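Local coordinates for protein BrkA autotransporter (Bordetella pertussis, PDB 3QQ2) that forms the outer-membrane beta-barrel pore that carries its passenger domain to the cell surface, while the whole protein blocks the classical pathway of complement activation, at residues D153-Q159 against G193-R199; N185-L189 against T217-S222. The protein carries 1 engineered substitution. All blocks are in the same frame, centred on the assembly; numbering follows the deposited sequence.

In the fold
Both contacts are rungs in the wall of the autotransporter beta barrel, and strand 186-201 serves in each. Following the chain from the N terminus, past six earlier strands, the first segment met is 153-159, at the start of strand 154-173; it meets 193-199 in contact 1, closing a loop that runs out along that strand, through the short strand 178-182 and back. Residues 185-189 lie inside this loop, yet their partner 217-222 comes after its end, so the two contacts cross along the sequence. Contact 2 closes the hairpin of strands 186-201 and 207-221. The centres of the two contacts are about 27 Å apart. Together they tie three neighbouring strands of the barrel wall, 154-173, 186-201 and 207-221.

Contact 1: residues D153-Q159 against G193-R199; sequences DWFAEPQ and GLRFGRR
Residues 154-159 and 193-198 run antiparallel, their axes at 164° and 4.3 Å apart at the closest, with Phe155/Gly197, Glu157/Arg195 and Gln159/Gly193 as hydrogen-bonded pairs and Trp154/Arg198, Ala156/Phe196 and Pro158/Leu194 as the non-hydrogen-bonded pairs between them. Where the pairing ends, Arg199 N still donates to Asp153 O at 2.7 Å, a nearly straight bond.

Glu157 and Arg195 stand side by side on one face, pointing the same way, and a salt bridge joins Arg195 NH1 to Glu157 OE2; the modelled 2.5 Å is very short and its exact value doubtful. The carboxylate oxygen meets the edge of the guanidinium. The bend of the arginine at chi3 (-99°) turns its end toward the glutamate. Phe155 CE2 stands 3.5 Å above one face of the guanidinium of Arg195, offset toward its rim, the two planes being steeply inclined. Phe155 in turn lays its ring over the backbone of Gly197: CG sits between the backbone N and the carbonyl carbon (chi1 60°), which folds the ring back over the neighbouring strand until Gly197 N stands 3.7 Å above the ring centre. An aromatic ring covering a cross-strand glycine in this way is known as aromatic rescue of glycine.

The other face carries Trp154, Arg198, Ala156, Phe196, Pro158 and Leu194. Arg198 CD makes a CH-pi contact, 3.6 Å from the centroid of the five-membered ring of Trp154. Ala156 CB touches the edge of the Phe196 ring at CE1, 3.6 Å away.

The face with Glu157 and Arg195 is consistent with the hydrophilic pore lining, the other with the outer surface. Arg147, on strand 130-149, makes a cation-pi contact with Phe155; from strand 207-221, Tyr211 makes one with Arg195, and Arg213 NH1 is hydrogen-bonded to Gln159 OE1.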
loop_
_atom_site.group_PDB
_atom_site.type_symbol
_atom_site.label_atom_id
_atom_site.label_comp_id
_atom_site.label_asym_id
_atom_site.label_seq_id
_atom_site.Cartn_x
_atom_site.Cartn_y
_atom_site.Cartn_z
ATOM N N ASP A 153 29.098 -20.876 46.467
ATOM C CA ASP A 153 28.329 -19.691 46.038
ATOM C C ASP A 153 27.889 -19.651 44.576
ATOM O O ASP A 153 27.395 -18.624 44.111
ATOM C CB ASP A 153 29.073 -18.398 46.391
ATOM C CG ASP A 153 29.654 -18.432 47.772
ATOM O OD1 ASP A 153 28.869 -18.444 48.749
ATOM O OD2 ASP A 153 30.903 -18.472 47.874
ATOM N N TRP A 154 28.093 -20.755 43.857
ATOM C CA TRP A 154 27.503 -20.969 42.536
ATOM C C TRP A 154 26.000 -21.159 42.692
ATOM O O TRP A 154 25.543 -21.810 43.627
ATOM C CB TRP A 154 28.067 -22.237 41.884
ATOM C CG TRP A 154 29.517 -22.222 41.539
ATOM C CD1 TRP A 154 30.546 -22.538 42.366
ATOM C CD2 TRP A 154 30.109 -21.922 40.261
ATOM N NE1 TRP A 154 31.746 -22.441 41.698
ATOM C CE2 TRP A 154 31.508 -22.066 40.404
ATOM C CE3 TRP A 154 29.593 -21.547 39.012
ATOM C CZ2 TRP A 154 32.406 -21.839 39.350
ATOM C CZ3 TRP A 154 30.490 -21.327 37.958
ATOM C CH2 TRP A 154 31.880 -21.472 38.141
ATOM N N PHE A 155 25.232 -20.617 41.762
ATOM C CA PHE A 155 23.784 -20.804 41.792
ATOM C C PHE A 155 23.263 -21.391 40.500
ATOM O O PHE A 155 23.919 -21.335 39.462
ATOM C CB PHE A 155 23.059 -19.480 42.079
ATOM C CG PHE A 155 23.322 -18.419 41.059
ATOM C CD1 PHE A 155 24.518 -17.723 41.052
ATOM C CD2 PHE A 155 22.381 -18.123 40.098
ATOM C CE1 PHE A 155 24.768 -16.750 40.109
ATOM C CE2 PHE A 155 22.625 -17.146 39.140
ATOM C CZ PHE A 155 23.821 -16.465 39.142
ATOM N N ALA A 156 22.059 -21.934 40.586
ATOM C CA ALA A 156 21.334 -22.443 39.434
ATOM C C ALA A 156 19.982 -21.746 39.397
ATOM O O ALA A 156 19.376 -21.507 40.447
ATOM C CB ALA A 156 21.157 -23.946 39.557
ATOM N N GLU A 157 19.498 -21.413 38.205
ATOM C CA GLU A 157 18.289 -20.597 38.142
ATOM C C GLU A 157 17.414 -20.823 36.941
ATOM O O GLU A 157 17.564 -20.141 35.943
ATOM C CB GLU A 157 18.644 -19.122 38.225
ATOM C CG GLU A 157 17.470 -18.230 38.598
ATOM C CD GLU A 157 17.889 -16.782 38.751
ATOM O OE1 GLU A 157 17.976 -16.300 39.915
ATOM O OE2 GLU A 157 18.158 -16.144 37.703
ATOM N N PRO A 158 16.480 -21.769 37.047
ATOM C CA PRO A 158 15.493 -21.969 35.990
ATOM C C PRO A 158 14.523 -20.797 35.927
ATOM O O PRO A 158 14.116 -20.282 36.970
ATOM C CB PRO A 158 14.760 -23.239 36.424
ATOM C CG PRO A 158 15.044 -23.379 37.884
ATOM C CD PRO A 158 16.398 -22.803 38.094
ATOM N N GLN A 159 14.158 -20.388 34.716
ATOM C CA GLN A 159 13.231 -19.275 34.550
ATOM C C GLN A 159 12.184 -19.498 33.447
ATOM O O GLN A 159 12.455 -20.109 32.415
ATOM C CB GLN A 159 13.996 -17.959 34.338
ATOM C CG GLN A 159 14.924 -17.936 33.107
ATOM C CD GLN A 159 16.213 -17.123 33.321
ATOM O OE1 GLN A 159 16.812 -16.614 32.357
ATOM N NE2 GLN A 159 16.654 -17.011 34.578
ATOM N N GLY A 193 14.549 -21.235 30.053
ATOM C CA GLY A 193 15.968 -20.955 30.184
ATOM C C GLY A 193 16.531 -21.306 31.547
ATOM O O GLY A 193 15.791 -21.537 32.514
ATOM N N LEU A 194 17.859 -21.343 31.618
ATOM C CA LEU A 194 18.570 -21.625 32.850
ATOM C C LEU A 194 19.875 -20.851 32.884
ATOM O O LEU A 194 20.601 -20.833 31.889
ATOM C CB LEU A 194 18.864 -23.111 32.907
ATOM C CG LEU A 194 19.626 -23.665 34.103
ATOM C CD1 LEU A 194 18.691 -24.040 35.248
ATOM C CD2 LEU A 194 20.390 -24.870 33.640
ATOM N N ARG A 195 20.173 -20.203 34.011
ATOM C CA ARG A 195 21.521 -19.635 34.215
ATOM C C ARG A 195 22.322 -20.308 35.350
ATOM O O ARG A 195 21.758 -20.692 36.376
ATOM C CB ARG A 195 21.511 -18.090 34.317
ATOM C CG ARG A 195 20.776 -17.456 35.500
ATOM C CD ARG A 195 20.302 -15.985 35.175
ATOM N NE ARG A 195 21.165 -14.898 35.679
ATOM C CZ ARG A 195 21.125 -14.409 36.924
ATOM N NH1 ARG A 195 20.287 -14.918 37.820
ATOM N NH2 ARG A 195 21.936 -13.415 37.291
ATOM N N PHE A 196 23.624 -20.478 35.136
ATOM C CA PHE A 196 24.524 -20.939 36.173
ATOM C C PHE A 196 25.515 -19.851 36.441
ATOM O O PHE A 196 26.162 -19.376 35.517
ATOM C CB PHE A 196 25.339 -22.135 35.707
ATOM C CG PHE A 196 24.582 -23.411 35.669
ATOM C CD1 PHE A 196 23.860 -23.836 36.776
ATOM C CD2 PHE A 196 24.607 -24.204 34.521
ATOM C CE1 PHE A 196 23.164 -25.028 36.749
ATOM C CE2 PHE A 196 23.912 -25.390 34.470
ATOM C CZ PHE A 196 23.187 -25.818 35.589
ATOM N N GLY A 197 25.687 -19.469 37.696
ATOM C CA GLY A 197 26.754 -18.535 38.012
ATOM C C GLY A 197 27.387 -18.777 39.359
ATOM O O GLY A 197 27.037 -19.729 40.072
ATOM N N ARG A 198 28.335 -17.907 39.695
ATOM C CA ARG A 198 28.911 -17.846 41.037
ATOM C C ARG A 198 28.726 -16.432 41.596
ATOM O O ARG A 198 28.993 -15.438 40.905
ATOM C CB ARG A 198 30.389 -18.294 41.034
ATOM C CG ARG A 198 31.096 -18.255 42.395
ATOM C CD ARG A 198 32.276 -19.215 42.427
ATOM N NE ARG A 198 33.401 -18.768 43.254
ATOM C CZ ARG A 198 34.449 -18.074 42.795
ATOM N NH1 ARG A 198 34.513 -17.732 41.504
ATOM N NH2 ARG A 198 35.432 -17.716 43.624
ATOM N N ARG A 199 28.223 -16.356 42.829
ATOM C CA ARG A 199 28.150 -15.095 43.563
ATOM C C ARG A 199 29.539 -14.882 44.155
ATOM O O ARG A 199 29.977 -15.660 44.998
ATOM C CB ARG A 199 27.093 -15.178 44.668
ATOM C CG ARG A 199 27.064 -13.985 45.627
ATOM C CD ARG A 199 25.994 -12.955 45.263
ATOM N NE ARG A 199 24.642 -13.409 45.612
ATOM C CZ ARG A 199 23.513 -12.965 45.045
ATOM N NH1 ARG A 199 23.544 -12.039 44.092
ATOM N NH2 ARG A 199 22.336 -13.451 45.428
#

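Contact 2: residues N185-L189 against T217-S222; sequences NTATL and TQEFKS
Leu189 and Glu219 meet in an antiparallel hairpin of the autotransporter beta barrel, where the start of strand 186-201 pairs with the end of strand 207-221; the N-to-C directions of 186-189 and 217-221 are 153° apart. The backbone bonds come first. Ser222 N donates to Thr186 O at 3.2 Å, and Thr188 N to Phe220 O at 2.9 Å.

Apolar packing gathers on the face of Ala187, Leu189, Glu219 and Lys221, probably the pore side. Ala187 CB rests against Lys221 CB at 3.8 Å, in a non-hydrogen-bonded pair. Leu189 and Glu219 lie alongside each other, so that Leu189 CD1 follows the glutamate stem and comes within 3.4 Å of Glu219 CG. Thr188 and Phe220 point to the other face, consistent with the barrel's outer surface.

Outside the two segments, Thr217 OG1 is hydrogen-bonded to Gly190 O and Arg191 NH1, while Asn185 and Lys221 pack on Asn176 of the second subunit.

The salt bridge here lies within 217-222, between Lys221 and Glu219. Beyond CB, which touches Ala187, Lys221 bends at chi3 (70°) and chi4, bringing NZ back toward the glutamate carboxylate; the hydrogen bond that forms part of this bridge, from Lys221 NZ to Glu219 OE1 at 3.2 Å, is weak.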
loop_
_atom_site.group_PDB
_atom_site.type_symbol
_atom_site.label_atom_id
_atom_site.label_comp_id
_atom_site.label_asym_id
_atom_site.label_seq_id
_atom_site.Cartn_x
_atom_site.Cartn_y
_atom_site.Cartn_z
ATOM N N ASN A 185 -1.219 -7.553 13.734
ATOM C CA ASN A 185 -0.764 -8.805 14.321
ATOM C C ASN A 185 -0.815 -8.760 15.860
ATOM O O ASN A 185 -0.747 -7.699 16.452
ATOM C CB ASN A 185 0.639 -9.132 13.823
ATOM C CG ASN A 185 1.611 -7.978 14.022
ATOM O OD1 ASN A 185 2.225 -7.503 13.057
ATOM N ND2 ASN A 185 1.755 -7.514 15.270
ATOM N N THR A 186 -0.932 -9.932 16.476
ATOM C CA THR A 186 -1.139 -10.107 17.915
ATOM C C THR A 186 -0.467 -11.426 18.326
ATOM O O THR A 186 -0.895 -12.491 17.888
ATOM C CB THR A 186 -2.663 -10.105 18.267
ATOM O OG1 THR A 186 -2.892 -10.744 19.524
ATOM C CG2 THR A 186 -3.479 -10.832 17.220
ATOM N N ALA A 187 0.575 -11.357 19.163
ATOM C CA ALA A 187 1.498 -12.511 19.374
ATOM C C ALA A 187 1.832 -12.968 20.812
ATOM O O ALA A 187 2.263 -12.165 21.645
ATOM C CB ALA A 187 2.810 -12.280 18.594
ATOM N N THR A 188 1.685 -14.271 21.062
ATOM C CA THR A 188 2.187 -14.930 22.283
ATOM C C THR A 188 3.649 -15.430 22.189
ATOM O O THR A 188 4.091 -15.864 21.132
ATOM C CB THR A 188 1.257 -16.089 22.707
ATOM O OG1 THR A 188 0.155 -15.555 23.450
ATOM C CG2 THR A 188 1.984 -17.102 23.580
ATOM N N LEU A 189 4.388 -15.311 23.298
ATOM C CA LEU A 189 5.714 -15.913 23.480
ATOM C C LEU A 189 5.741 -16.715 24.743
ATOM O O LEU A 189 5.179 -16.299 25.761
ATOM C CB LEU A 189 6.829 -14.874 23.579
ATOM C CG LEU A 189 7.564 -14.511 22.288
ATOM C CD1 LEU A 189 6.620 -13.788 21.304
ATOM C CD2 LEU A 189 8.836 -13.691 22.549
ATOM N N THR A 217 13.138 -20.222 23.118
ATOM C CA THR A 217 11.921 -19.432 22.959
ATOM C C THR A 217 11.240 -19.635 21.616
ATOM O O THR A 217 11.892 -19.862 20.592
ATOM C CB THR A 217 12.148 -17.932 23.225
ATOM O OG1 THR A 217 10.900 -17.323 23.561
ATOM C CG2 THR A 217 12.746 -17.226 22.019
ATOM N N GLN A 218 9.919 -19.550 21.635
ATOM C CA GLN A 218 9.134 -19.694 20.426
ATOM C C GLN A 218 8.035 -18.646 20.394
ATOM O O GLN A 218 7.858 -17.898 21.355
ATOM C CB GLN A 218 8.528 -21.098 20.354
ATOM C CG GLN A 218 7.575 -21.436 21.518
ATOM C CD GLN A 218 6.558 -22.521 21.162
ATOM O OE1 GLN A 218 5.359 -22.365 21.426
ATOM N NE2 GLN A 218 7.030 -23.624 20.556
ATOM N N GLU A 219 7.282 -18.625 19.298
ATOM C CA GLU A 219 6.239 -17.636 19.074
ATOM C C GLU A 219 5.069 -18.209 18.343
ATOM O O GLU A 219 5.233 -18.546 17.191
ATOM C CB GLU A 219 6.751 -16.554 18.127
ATOM C CG GLU A 219 7.787 -15.609 18.666
ATOM C CD GLU A 219 7.712 -14.249 17.998
ATOM O OE1 GLU A 219 6.960 -14.110 16.995
ATOM O OE2 GLU A 219 8.406 -13.325 18.487
ATOM N N PHE A 220 3.880 -18.276 18.935
ATOM C CA PHE A 220 2.720 -18.233 18.043
ATOM C C PHE A 220 2.228 -16.803 17.853
ATOM O O PHE A 220 1.934 -16.103 18.821
ATOM C CB PHE A 220 1.603 -19.241 18.353
ATOM C CG PHE A 220 0.903 -19.766 17.094
ATOM C CD1 PHE A 220 1.544 -20.691 16.242
ATOM C CD2 PHE A 220 -0.381 -19.318 16.739
ATOM C CE1 PHE A 220 0.914 -21.174 15.069
ATOM C CE2 PHE A 220 -1.021 -19.802 15.564
ATOM C CZ PHE A 220 -0.363 -20.734 14.735
ATOM N N LYS A 221 2.197 -16.385 16.587
ATOM C CA LYS A 221 1.773 -15.053 16.151
ATOM C C LYS A 221 0.558 -15.191 15.230
ATOM O O LYS A 221 0.679 -15.728 14.128
ATOM C CB LYS A 221 2.932 -14.349 15.416
ATOM C CG LYS A 221 2.521 -13.177 14.492
ATOM C CD LYS A 221 3.669 -12.180 14.217
ATOM C CE LYS A 221 4.779 -12.749 13.316
ATOM N NZ LYS A 221 5.964 -13.180 14.111
ATOM N N SER A 222 -0.607 -14.715 15.675
ATOM C CA SER A 222 -1.854 -14.852 14.897
ATOM C C SER A 222 -1.929 -13.887 13.714
ATOM O O SER A 222 -2.212 -14.304 12.585
ATOM C CB SER A 222 -3.083 -14.684 15.791
ATOM O OG SER A 222 -3.173 -15.750 16.717
#